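Local structure of rhodopsin (Todarodes pacificus, 2Z73) at residues A[183-188]-A[303-308]; A[89-94]-A[109-114]; A[203-208]-A[276-281]; A[42-47]-A[307-312]. The protein senses light for vision at low light intensity, using isomerisation of bound 11-cis retinal to switch on G-protein signalling that leads to activation of phospholipase C. All coordinates share one frame; numbering follows the deposited sequence.

Interaction 1 of 4, residues A[183-188]-A[303-308]; sequences LCNCSF and FAKASA. With RET (retinal), chain D.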
# COMPACT_ATOMS: atom_id res chain seq x y z
N LEU A 183 21.13 -3.75 11.80
CA LEU A 183 21.57 -4.92 11.06
C LEU A 183 20.75 -6.20 11.26
O LEU A 183 21.31 -7.28 11.33
CB LEU A 183 23.02 -5.20 11.43
CG LEU A 183 23.88 -3.94 11.41
CD1 LEU A 183 25.31 -4.27 11.80
CD2 LEU A 183 23.83 -3.31 10.01
N CYS A 184 19.42 -6.08 11.35
CA CYS A 184 18.57 -7.25 11.54
C CYS A 184 17.46 -7.31 10.51
O CYS A 184 16.47 -8.01 10.69
CB CYS A 184 18.00 -7.30 12.95
SG CYS A 184 19.23 -7.84 14.14
N ASN A 185 17.63 -6.55 9.45
CA ASN A 185 16.68 -6.57 8.35
C ASN A 185 17.47 -6.01 7.19
O ASN A 185 18.55 -5.44 7.37
CB ASN A 185 15.41 -5.77 8.65
CG ASN A 185 15.60 -4.28 8.54
OD1 ASN A 185 15.93 -3.61 9.51
ND2 ASN A 185 15.39 -3.74 7.33
N CYS A 186 16.97 -6.19 5.98
CA CYS A 186 17.69 -5.72 4.82
C CYS A 186 16.90 -4.69 4.04
O CYS A 186 15.72 -4.49 4.28
CB CYS A 186 18.08 -6.93 3.95
SG CYS A 186 19.50 -7.83 4.69
N SER A 187 17.58 -4.00 3.14
CA SER A 187 16.97 -2.97 2.30
C SER A 187 17.98 -2.67 1.21
O SER A 187 18.99 -3.36 1.09
CB SER A 187 16.70 -1.72 3.13
OG SER A 187 15.98 -0.76 2.38
N PHE A 188 17.72 -1.64 0.40
CA PHE A 188 18.67 -1.29 -0.65
C PHE A 188 19.79 -0.44 -0.06
O PHE A 188 19.70 0.02 1.08
CB PHE A 188 17.97 -0.54 -1.78
CG PHE A 188 17.30 0.74 -1.37
CD1 PHE A 188 17.84 1.98 -1.73
CD2 PHE A 188 16.12 0.72 -0.64
CE1 PHE A 188 17.22 3.17 -1.37
CE2 PHE A 188 15.49 1.91 -0.27
CZ PHE A 188 16.05 3.14 -0.64
N PHE A 303 8.17 2.08 10.93
CA PHE A 303 6.95 2.81 10.62
C PHE A 303 6.58 2.48 9.18
O PHE A 303 5.41 2.22 8.88
CB PHE A 303 7.19 4.31 10.77
CG PHE A 303 5.94 5.13 10.77
CD1 PHE A 303 5.02 5.02 11.80
CD2 PHE A 303 5.67 6.01 9.72
CE1 PHE A 303 3.84 5.77 11.80
CE2 PHE A 303 4.49 6.77 9.70
CZ PHE A 303 3.57 6.65 10.75
N ALA A 304 7.57 2.49 8.29
CA ALA A 304 7.32 2.17 6.88
C ALA A 304 6.84 0.73 6.71
O ALA A 304 5.85 0.48 6.03
CB ALA A 304 8.59 2.42 6.04
N LYS A 305 7.53 -0.21 7.34
CA LYS A 305 7.14 -1.62 7.23
C LYS A 305 5.71 -1.91 7.69
O LYS A 305 5.04 -2.78 7.12
CB LYS A 305 8.12 -2.49 8.02
CG LYS A 305 9.52 -2.53 7.45
CD LYS A 305 10.30 -3.70 8.03
CE LYS A 305 11.79 -3.60 7.74
NZ LYS A 305 12.17 -3.99 6.39
N ALA A 306 5.24 -1.20 8.71
CA ALA A 306 3.89 -1.42 9.22
C ALA A 306 2.84 -0.93 8.22
O ALA A 306 1.69 -1.34 8.28
CB ALA A 306 3.72 -0.72 10.56
N SER A 307 3.24 -0.06 7.30
CA SER A 307 2.29 0.45 6.31
C SER A 307 1.45 -0.66 5.71
O SER A 307 0.27 -0.49 5.51
CB SER A 307 3.01 1.20 5.17
OG SER A 307 2.09 1.67 4.18
N ALA A 308 2.07 -1.79 5.42
CA ALA A 308 1.35 -2.89 4.79
C ALA A 308 0.29 -3.57 5.66
O ALA A 308 -0.31 -4.56 5.24
CB ALA A 308 2.35 -3.94 4.28
C1 RET D . 11.40 4.61 -1.59
C2 RET D . 10.44 5.82 -1.37
C3 RET D . 9.12 5.49 -0.69
C4 RET D . 8.39 4.31 -1.35
C5 RET D . 9.30 3.11 -1.60
C6 RET D . 10.66 3.22 -1.71
C7 RET D . 11.56 2.02 -1.95
C8 RET D . 11.83 1.02 -1.00
C9 RET D . 12.60 -0.23 -1.07
C10 RET D . 12.59 -0.92 0.08
C11 RET D . 13.16 -2.21 0.42
C12 RET D . 13.11 -2.85 1.63
C13 RET D . 12.62 -2.48 3.02
C14 RET D . 12.63 -3.42 4.01
C15 RET D . 12.20 -3.14 5.39
C16 RET D . 12.26 4.88 -2.83
C17 RET D . 12.39 4.65 -0.38
C18 RET D . 8.47 1.85 -1.70
C19 RET D . 13.27 -0.65 -2.36
C20 RET D . 12.13 -1.03 3.22

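Interaction 2 of 4, residues A[89-94]-A[109-114]; sequences FPLMTI and KVYGFI. With RET (retinal), chain D.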
# COMPACT_ATOMS: atom_id res chain seq x y z
N PHE A 89 8.03 -11.96 10.47
CA PHE A 89 8.44 -13.26 10.99
C PHE A 89 8.62 -14.23 9.83
O PHE A 89 7.76 -14.29 8.94
CB PHE A 89 7.42 -13.80 11.99
CG PHE A 89 7.75 -15.18 12.49
CD1 PHE A 89 7.29 -16.31 11.82
CD2 PHE A 89 8.57 -15.35 13.59
CE1 PHE A 89 7.64 -17.59 12.23
CE2 PHE A 89 8.94 -16.63 14.02
CZ PHE A 89 8.47 -17.75 13.33
N PRO A 90 9.71 -15.02 9.83
CA PRO A 90 10.78 -15.07 10.83
C PRO A 90 12.09 -14.36 10.50
O PRO A 90 12.95 -14.22 11.37
CB PRO A 90 11.01 -16.57 10.96
CG PRO A 90 11.00 -16.97 9.52
CD PRO A 90 9.78 -16.21 8.96
N LEU A 91 12.28 -13.94 9.25
CA LEU A 91 13.53 -13.31 8.87
C LEU A 91 14.00 -12.15 9.76
O LEU A 91 15.17 -12.10 10.16
CB LEU A 91 13.46 -12.87 7.39
CG LEU A 91 13.29 -14.03 6.39
CD1 LEU A 91 13.14 -13.53 4.97
CD2 LEU A 91 14.49 -14.96 6.50
N MET A 92 13.12 -11.20 10.09
CA MET A 92 13.56 -10.10 10.92
C MET A 92 13.40 -10.41 12.40
O MET A 92 14.35 -10.31 13.17
CB MET A 92 12.81 -8.80 10.59
CG MET A 92 13.44 -7.58 11.25
SD MET A 92 12.63 -5.98 10.94
CE MET A 92 13.61 -4.95 11.96
N THR A 93 12.19 -10.78 12.79
CA THR A 93 11.90 -11.10 14.17
C THR A 93 12.95 -12.02 14.78
O THR A 93 13.46 -11.75 15.87
CB THR A 93 10.51 -11.73 14.31
OG1 THR A 93 9.55 -10.83 13.74
CG2 THR A 93 10.16 -12.00 15.78
N ILE A 94 13.27 -13.12 14.10
CA ILE A 94 14.26 -14.06 14.61
C ILE A 94 15.63 -13.39 14.67
O ILE A 94 16.38 -13.59 15.62
CB ILE A 94 14.32 -15.35 13.75
CG1 ILE A 94 13.05 -16.17 13.97
CG2 ILE A 94 15.54 -16.19 14.11
CD1 ILE A 94 12.84 -16.60 15.39
N LYS A 109 18.96 -10.53 0.19
CA LYS A 109 18.58 -10.00 -1.11
C LYS A 109 17.09 -10.22 -1.34
O LYS A 109 16.35 -9.30 -1.68
CB LYS A 109 19.40 -10.68 -2.21
CG LYS A 109 20.89 -10.60 -1.98
CD LYS A 109 21.65 -11.24 -3.11
CE LYS A 109 23.15 -11.11 -2.90
NZ LYS A 109 23.92 -11.50 -4.11
N VAL A 110 16.66 -11.46 -1.15
CA VAL A 110 15.25 -11.80 -1.33
C VAL A 110 14.42 -10.90 -0.44
O VAL A 110 13.38 -10.37 -0.85
CB VAL A 110 14.98 -13.26 -0.95
CG1 VAL A 110 13.48 -13.47 -0.73
CG2 VAL A 110 15.51 -14.19 -2.05
N TYR A 111 14.88 -10.72 0.79
CA TYR A 111 14.16 -9.89 1.74
C TYR A 111 14.02 -8.47 1.21
O TYR A 111 12.91 -7.98 1.00
CB TYR A 111 14.89 -9.87 3.08
CG TYR A 111 14.22 -9.07 4.16
CD1 TYR A 111 13.60 -9.71 5.24
CD2 TYR A 111 14.23 -7.67 4.14
CE1 TYR A 111 13.01 -8.97 6.27
CE2 TYR A 111 13.64 -6.93 5.16
CZ TYR A 111 13.04 -7.58 6.22
OH TYR A 111 12.45 -6.85 7.22
N GLY A 112 15.15 -7.82 0.97
CA GLY A 112 15.11 -6.45 0.47
C GLY A 112 14.36 -6.28 -0.83
O GLY A 112 13.63 -5.32 -1.00
N PHE A 113 14.56 -7.23 -1.75
CA PHE A 113 13.93 -7.22 -3.06
C PHE A 113 12.39 -7.36 -2.97
O PHE A 113 11.65 -6.72 -3.72
CB PHE A 113 14.51 -8.35 -3.90
CG PHE A 113 13.88 -8.51 -5.26
CD1 PHE A 113 13.74 -7.43 -6.11
CD2 PHE A 113 13.46 -9.76 -5.69
CE1 PHE A 113 13.20 -7.58 -7.38
CE2 PHE A 113 12.91 -9.93 -6.96
CZ PHE A 113 12.79 -8.84 -7.81
N ILE A 114 11.95 -8.21 -2.05
CA ILE A 114 10.54 -8.44 -1.83
C ILE A 114 9.91 -7.22 -1.18
O ILE A 114 8.77 -6.84 -1.47
CB ILE A 114 10.32 -9.66 -0.92
CG1 ILE A 114 10.61 -10.94 -1.70
CG2 ILE A 114 8.90 -9.67 -0.38
CD1 ILE A 114 9.64 -11.19 -2.85
C1 RET D . 11.40 4.61 -1.59
C2 RET D . 10.44 5.82 -1.37
C3 RET D . 9.12 5.49 -0.69
C4 RET D . 8.39 4.31 -1.35
C5 RET D . 9.30 3.11 -1.60
C6 RET D . 10.66 3.22 -1.71
C7 RET D . 11.56 2.02 -1.95
C8 RET D . 11.83 1.02 -1.00
C9 RET D . 12.60 -0.23 -1.07
C10 RET D . 12.59 -0.92 0.08
C11 RET D . 13.16 -2.21 0.42
C12 RET D . 13.11 -2.85 1.63
C13 RET D . 12.62 -2.48 3.02
C14 RET D . 12.63 -3.42 4.01
C15 RET D . 12.20 -3.14 5.39
C16 RET D . 12.26 4.88 -2.83
C17 RET D . 12.39 4.65 -0.38
C18 RET D . 8.47 1.85 -1.70
C19 RET D . 13.27 -0.65 -2.36
C20 RET D . 12.13 -1.03 3.22

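Interaction 3 of 4, residues A[203-208]-A[276-281]; sequences CMFILG and PYAVVA. With RET (retinal), chain D.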
# COMPACT_ATOMS: atom_id res chain seq x y z
N CYS A 203 16.30 6.20 -9.73
CA CYS A 203 15.28 5.49 -10.48
C CYS A 203 14.16 5.00 -9.55
O CYS A 203 12.98 5.09 -9.89
CB CYS A 203 15.90 4.29 -11.21
SG CYS A 203 16.65 4.70 -12.78
N MET A 204 14.56 4.48 -8.39
CA MET A 204 13.59 3.98 -7.43
C MET A 204 12.66 5.09 -7.00
O MET A 204 11.44 4.97 -7.11
CB MET A 204 14.30 3.40 -6.20
CG MET A 204 14.72 1.95 -6.35
SD MET A 204 15.43 1.28 -4.85
CE MET A 204 15.73 -0.40 -5.35
N PHE A 205 13.25 6.19 -6.53
CA PHE A 205 12.48 7.34 -6.08
C PHE A 205 11.61 7.97 -7.16
O PHE A 205 10.44 8.26 -6.93
CB PHE A 205 13.44 8.39 -5.53
CG PHE A 205 13.78 8.20 -4.09
CD1 PHE A 205 13.01 8.77 -3.09
CD2 PHE A 205 14.86 7.42 -3.72
CE1 PHE A 205 13.30 8.58 -1.75
CE2 PHE A 205 15.16 7.22 -2.38
CZ PHE A 205 14.37 7.81 -1.40
N ILE A 206 12.17 8.19 -8.34
CA ILE A 206 11.42 8.81 -9.41
C ILE A 206 10.46 7.86 -10.12
O ILE A 206 9.27 8.15 -10.23
CB ILE A 206 12.40 9.47 -10.42
CG1 ILE A 206 13.25 10.50 -9.68
CG2 ILE A 206 11.64 10.16 -11.53
CD1 ILE A 206 14.50 10.93 -10.41
N LEU A 207 10.96 6.72 -10.60
CA LEU A 207 10.09 5.77 -11.29
C LEU A 207 9.19 4.98 -10.36
O LEU A 207 7.99 4.83 -10.60
CB LEU A 207 10.92 4.81 -12.14
CG LEU A 207 11.60 5.38 -13.39
CD1 LEU A 207 10.57 6.15 -14.22
CD2 LEU A 207 12.75 6.28 -12.99
N GLY A 208 9.76 4.45 -9.28
CA GLY A 208 8.98 3.67 -8.35
C GLY A 208 8.04 4.45 -7.46
O GLY A 208 6.91 4.03 -7.23
N PRO A 276 8.87 9.35 5.49
CA PRO A 276 9.93 9.61 6.46
C PRO A 276 11.22 8.85 6.10
O PRO A 276 12.26 9.45 5.86
CB PRO A 276 9.32 9.13 7.77
CG PRO A 276 7.86 9.40 7.58
CD PRO A 276 7.62 8.95 6.16
N TYR A 277 11.11 7.52 6.05
CA TYR A 277 12.23 6.63 5.73
C TYR A 277 12.87 7.07 4.43
O TYR A 277 14.09 7.14 4.31
CB TYR A 277 11.75 5.18 5.61
CG TYR A 277 12.84 4.16 5.30
CD1 TYR A 277 12.95 3.60 4.03
CD2 TYR A 277 13.77 3.79 6.27
CE1 TYR A 277 13.97 2.69 3.73
CE2 TYR A 277 14.79 2.88 6.00
CZ TYR A 277 14.89 2.33 4.73
OH TYR A 277 15.90 1.42 4.47
N ALA A 278 12.03 7.38 3.44
CA ALA A 278 12.54 7.82 2.15
C ALA A 278 13.49 8.99 2.36
O ALA A 278 14.60 9.00 1.83
CB ALA A 278 11.39 8.24 1.25
N VAL A 279 13.05 9.96 3.15
CA VAL A 279 13.84 11.15 3.44
C VAL A 279 15.17 10.78 4.08
O VAL A 279 16.23 11.19 3.59
CB VAL A 279 13.04 12.13 4.34
CG1 VAL A 279 13.96 13.20 4.92
CG2 VAL A 279 11.95 12.81 3.52
N VAL A 280 15.13 10.00 5.15
CA VAL A 280 16.36 9.60 5.82
C VAL A 280 17.31 8.93 4.85
O VAL A 280 18.53 9.03 4.99
CB VAL A 280 16.10 8.62 6.96
CG1 VAL A 280 17.44 8.19 7.59
CG2 VAL A 280 15.19 9.25 7.99
N ALA A 281 16.75 8.23 3.87
CA ALA A 281 17.58 7.55 2.89
C ALA A 281 18.30 8.59 2.05
O ALA A 281 19.52 8.54 1.87
CB ALA A 281 16.72 6.66 1.99
C1 RET D . 11.40 4.61 -1.59
C2 RET D . 10.44 5.82 -1.37
C3 RET D . 9.12 5.49 -0.69
C4 RET D . 8.39 4.31 -1.35
C5 RET D . 9.30 3.11 -1.60
C6 RET D . 10.66 3.22 -1.71
C7 RET D . 11.56 2.02 -1.95
C8 RET D . 11.83 1.02 -1.00
C9 RET D . 12.60 -0.23 -1.07
C10 RET D . 12.59 -0.92 0.08
C11 RET D . 13.16 -2.21 0.42
C12 RET D . 13.11 -2.85 1.63
C13 RET D . 12.62 -2.48 3.02
C14 RET D . 12.63 -3.42 4.01
C15 RET D . 12.20 -3.14 5.39
C16 RET D . 12.26 4.88 -2.83
C17 RET D . 12.39 4.65 -0.38
C18 RET D . 8.47 1.85 -1.70
C19 RET D . 13.27 -0.65 -2.36
C20 RET D . 12.13 -1.03 3.22

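Interaction 4 of 4, residues A[42-47]-A[307-312]; sequences GICGII and SAIHNP. With TWT (docosane), chain G.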
# COMPACT_ATOMS: atom_id res chain seq x y z
N GLY A 42 6.99 -8.52 14.33
CA GLY A 42 6.30 -9.79 14.40
C GLY A 42 4.80 -9.55 14.45
O GLY A 42 4.01 -10.29 13.85
N ILE A 43 4.40 -8.50 15.16
CA ILE A 43 2.99 -8.17 15.28
C ILE A 43 2.48 -7.54 13.97
O ILE A 43 1.28 -7.53 13.71
CB ILE A 43 2.75 -7.23 16.50
CG1 ILE A 43 3.05 -8.00 17.78
CG2 ILE A 43 1.32 -6.69 16.50
CD1 ILE A 43 2.63 -7.29 19.08
N CYS A 44 3.38 -7.03 13.14
CA CYS A 44 2.95 -6.48 11.86
C CYS A 44 2.72 -7.69 10.97
O CYS A 44 1.88 -7.68 10.08
CB CYS A 44 4.02 -5.56 11.25
SG CYS A 44 4.19 -3.95 12.06
N GLY A 45 3.49 -8.75 11.23
CA GLY A 45 3.33 -9.98 10.47
C GLY A 45 1.95 -10.57 10.73
O GLY A 45 1.22 -10.91 9.80
N ILE A 46 1.59 -10.69 12.00
CA ILE A 46 0.29 -11.24 12.36
C ILE A 46 -0.86 -10.39 11.81
O ILE A 46 -1.71 -10.89 11.07
CB ILE A 46 0.15 -11.35 13.90
CG1 ILE A 46 1.13 -12.38 14.45
CG2 ILE A 46 -1.28 -11.73 14.28
CD1 ILE A 46 1.25 -12.34 15.96
N ILE A 47 -0.89 -9.11 12.18
CA ILE A 47 -1.95 -8.23 11.74
C ILE A 47 -1.97 -8.12 10.23
O ILE A 47 -3.02 -8.25 9.60
CB ILE A 47 -1.82 -6.83 12.35
CG1 ILE A 47 -2.01 -6.92 13.88
CG2 ILE A 47 -2.84 -5.88 11.74
CD1 ILE A 47 -1.94 -5.58 14.60
N SER A 307 3.24 -0.06 7.30
CA SER A 307 2.29 0.45 6.31
C SER A 307 1.45 -0.66 5.71
O SER A 307 0.27 -0.49 5.51
CB SER A 307 3.01 1.20 5.17
OG SER A 307 2.09 1.67 4.18
N ALA A 308 2.07 -1.79 5.42
CA ALA A 308 1.35 -2.89 4.79
C ALA A 308 0.29 -3.57 5.66
O ALA A 308 -0.31 -4.56 5.24
CB ALA A 308 2.35 -3.94 4.28
N ILE A 309 0.04 -3.05 6.86
CA ILE A 309 -0.97 -3.65 7.73
C ILE A 309 -2.12 -2.70 8.01
O ILE A 309 -2.91 -2.95 8.92
CB ILE A 309 -0.40 -4.01 9.10
CG1 ILE A 309 -0.24 -2.71 9.92
CG2 ILE A 309 0.92 -4.77 8.95
CD1 ILE A 309 -0.10 -2.90 11.39
N HIS A 310 -2.23 -1.63 7.24
CA HIS A 310 -3.27 -0.66 7.53
C HIS A 310 -4.55 -0.69 6.71
O HIS A 310 -5.63 -0.54 7.27
CB HIS A 310 -2.68 0.74 7.50
CG HIS A 310 -1.75 1.02 8.64
ND1 HIS A 310 -0.54 1.66 8.48
CD2 HIS A 310 -1.84 0.72 9.96
CE1 HIS A 310 0.07 1.75 9.65
NE2 HIS A 310 -0.70 1.19 10.57
N ASN A 311 -4.45 -0.89 5.41
CA ASN A 311 -5.64 -0.90 4.57
C ASN A 311 -6.77 -1.77 5.11
O ASN A 311 -7.90 -1.31 5.20
CB ASN A 311 -5.28 -1.33 3.14
CG ASN A 311 -4.21 -0.46 2.53
OD1 ASN A 311 -3.86 0.58 3.08
ND2 ASN A 311 -3.68 -0.88 1.38
N PRO A 312 -6.48 -3.03 5.46
CA PRO A 312 -7.56 -3.88 5.98
C PRO A 312 -8.32 -3.22 7.14
O PRO A 312 -9.56 -3.22 7.16
CB PRO A 312 -6.83 -5.15 6.39
CG PRO A 312 -5.75 -5.23 5.35
CD PRO A 312 -5.24 -3.81 5.33
C1 TWT G . -9.90 -6.42 8.55
C2 TWT G . -9.59 -6.41 10.03
C3 TWT G . -8.20 -6.98 10.22
C4 TWT G . -7.79 -7.02 11.70
C5 TWT G . -6.38 -7.62 11.70
C6 TWT G . -6.19 -8.68 12.78
C7 TWT G . -5.88 -10.00 12.06
C8 TWT G . -6.68 -11.12 12.71
C9 TWT G . -5.79 -12.28 13.19
C10 TWT G . -5.54 -11.98 14.66
C11 TWT G . -6.31 -12.81 15.68
C12 TWT G . -5.42 -12.61 16.89
C13 TWT G . -5.79 -13.26 18.22
C14 TWT G . -4.39 -13.35 18.79
C15 TWT G . -4.10 -14.30 19.94
C16 TWT G . -2.64 -13.93 20.19
C17 TWT G . -2.12 -14.06 21.57
C18 TWT G . -0.72 -14.60 21.32
C19 TWT G . 0.10 -14.85 22.57
C20 TWT G . 1.45 -15.38 22.06
C21 TWT G . 2.39 -15.68 23.22
C22 TWT G . 3.70 -16.20 22.63

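Interaction 1 of 4, residues A[183-188]-A[303-308]
Asn185 and Lys305 meet at the Schiff-base end of retinal, where an extracellular loop roofs the chromophore of an opsin. Lys305 buries the most surface here. Its chain runs nearly straight out to CE and bends at the last torsion (chi4 -78°), which brings NZ to the chromophore, bonded covalently to RET C15 at 1.3 Å. Asn185 has CG between its own backbone N and carbonyl carbon (chi1 77°), and its amide passes obliquely across the end of the lysine, with ND2 3.4 Å from Lys305 NZ. Both atoms are donors, so this is proximity without a bond. The amide is held by other partners: ND2 donates to Cys186 O at 3.2 Å, a bent bond whose donor stands well above the carbonyl plane, and also to Glu180, while OD1 accepts from Gln298. Lys305 NZ hydrogen-bonds to Tyr111 OH. Cutting the asparagine back to alanine removes the amide, which would probably leave Gln298, Glu180 and the Cys186 carbonyl each short of a mate and open a gap beside the imine. Cys186 adds its carbonyl oxygen, O, 3.3 Å from RET C14, and is anchored by a disulfide to Cys108. Strand 186-188, paired with strand 177-179, lies over the polyene, with helix 294-306 supplying the lysine and helices 70-87 and 91-97 touching its side chain.

Interaction 2 of 4, residues A[89-94]-A[109-114]
Tyr111 and Leu91 join the extracellular ends of the second and third transmembrane helices in this seven-helix, class A receptor bundle. In Tyr111, CG lies anti to the backbone N (chi1 -178°), and this extends the ring from CB across to helix 91-97. Beyond CB and CG, ring atom CD1 meets Leu91 CB at 3.8 Å, and Leu91 CD1 lies in the ring plane at the edge, so the leucine packs against the rim and not over a face. The next atom on that side, CE1, is 4.1 Å from Leu91 CB. On the other side CE2 comes within 3.8 Å of RET C14, close to the retinal linkage. At the end of the ring OH donates to Asn87 O and is also hydrogen-bonded to Lys305 NZ, two partners that hold the hydroxyl in place. A phenylalanine in its place would probably keep the leucine packing but leave the Asn87 carbonyl and the lysine nitrogen without their shared mate. Trp101 also packs edge-to-face with the tyrosine. Helix 91-97 starts just after the cis peptide bond between Phe89 and Pro90, in the break that separates it from helix 70-87. Met92, extended along its whole length, crosses the tyrosine obliquely, with its CB 3.9 Å and its SD 3.8 Å from Tyr111 OH.

Interaction 3 of 4, residues A[203-208]-A[276-281]
CG of Phe205 swings roughly anti to its carbonyl carbon (chi1 -86°), and the ring stands nearly perpendicular to the plane of CA, CB and CG (chi2 -89°), which carries its rim to Ala278. That rim does the touching between the helices. Phe205 CE1 packs on Ala278 CB at 3.6 Å, and Phe205 CZ reaches Ala278 O at 3.4 Å, with the oxygen at the ring edge near the plane. Ala281 CB joins at the same edge, 4.3 Å from Phe205 CZ. Because both facing side chains are alanines, the ring comes close enough to helix 246-286 to meet a backbone carbonyl. One face of the phenylalanine is taken by the chromophore: the methyl carbon RET C16 stands 3.6 Å above the ring plane over its centre, a CH-pi arrangement with the ionone end of retinal. Ala278 serves both neighbours, since its CB also lies 3.7 Å from RET C2. One residue before the phenylalanine, Met204 extends beyond CG and places SD 3.8 Å from RET C19, touching a methyl branch of the polyene further along. Its backbone belongs to a wider, pi-type turn across residues 204 to 208. On the other side, the kink at Pro276 lies just before the alanines. Together these helices, 195-224 and 246-286, line one side of the ionone end, while Tyr277 hydrogen-bonds to Glu180, just past strand 177-179, and Met204 packs on Pro170.

Interaction 4 of 4, residues A[42-47]-A[307-312]
Ile309 packs against Cys44 and Ile47 where the first transmembrane helix of the receptor bundle meets the seventh, just ahead of the Asn-Pro pair that opens the NPxxY motif characteristic of class A receptors. The methyl CG2 does most of the work. It lies 3.3 Å from Cys44 O, a backbone carbonyl, and 3.9 Å from Cys44 CB. Ile47 approaches the same side chain obliquely with its own CG2, 4.1 Å from Ile309 CB and equally near Ile309 CD1. The isoleucine buries by far the most surface in the contact, so within these two segments the packing centres on this one branched residue. CG1 sits in the position flanked by backbone N and carbonyl carbon (chi1 75°), which leaves CG2 anti to the carbonyl carbon and aimed at the cysteine. Behind it, Ile309 CG1 lies over one face of the His310 ring, offset toward the rim. Backbone and polar anchors form the next shell: His310 N donates to Ser307 O, Ala308 O accepts from Asn52, and Ser307 OG bonds to Gln269, tying this turn to helices 31-61 and 246-286. Outermost comes lipid-like material. Ile47 touches a bound palmitic acid, and its CG2 is 3.9 Å from TWT C5 of docosane, whose chain end, TWT C1, rests 3.5 Å from Pro312 O.

How the interactions relate
Three of the four contacts converge on retinal: interaction 1 supplies the linkage and the roof over it, interaction 2 the side near C14, and interaction 3 the ionone end. Interactions 1 and 2 have centres about 9 Å apart and pack directly, with Cys184 O 3.1 Å from Met92 CG. Interactions 1 and 3 are joined by a probable hydrogen bond between Ser187 OG and Tyr277 OH, 3.0 Å apart, whereas interactions 2 and 3 come no nearer than about 7 Å between atoms and meet through the chromophore. Ser307 and Ala308, shared with interaction 1, carry the chain from the retinal lysine into interaction 4, whose outer edge touches docosane; separately, Ala306 CB packs 3.6 Å from Cys44 SG.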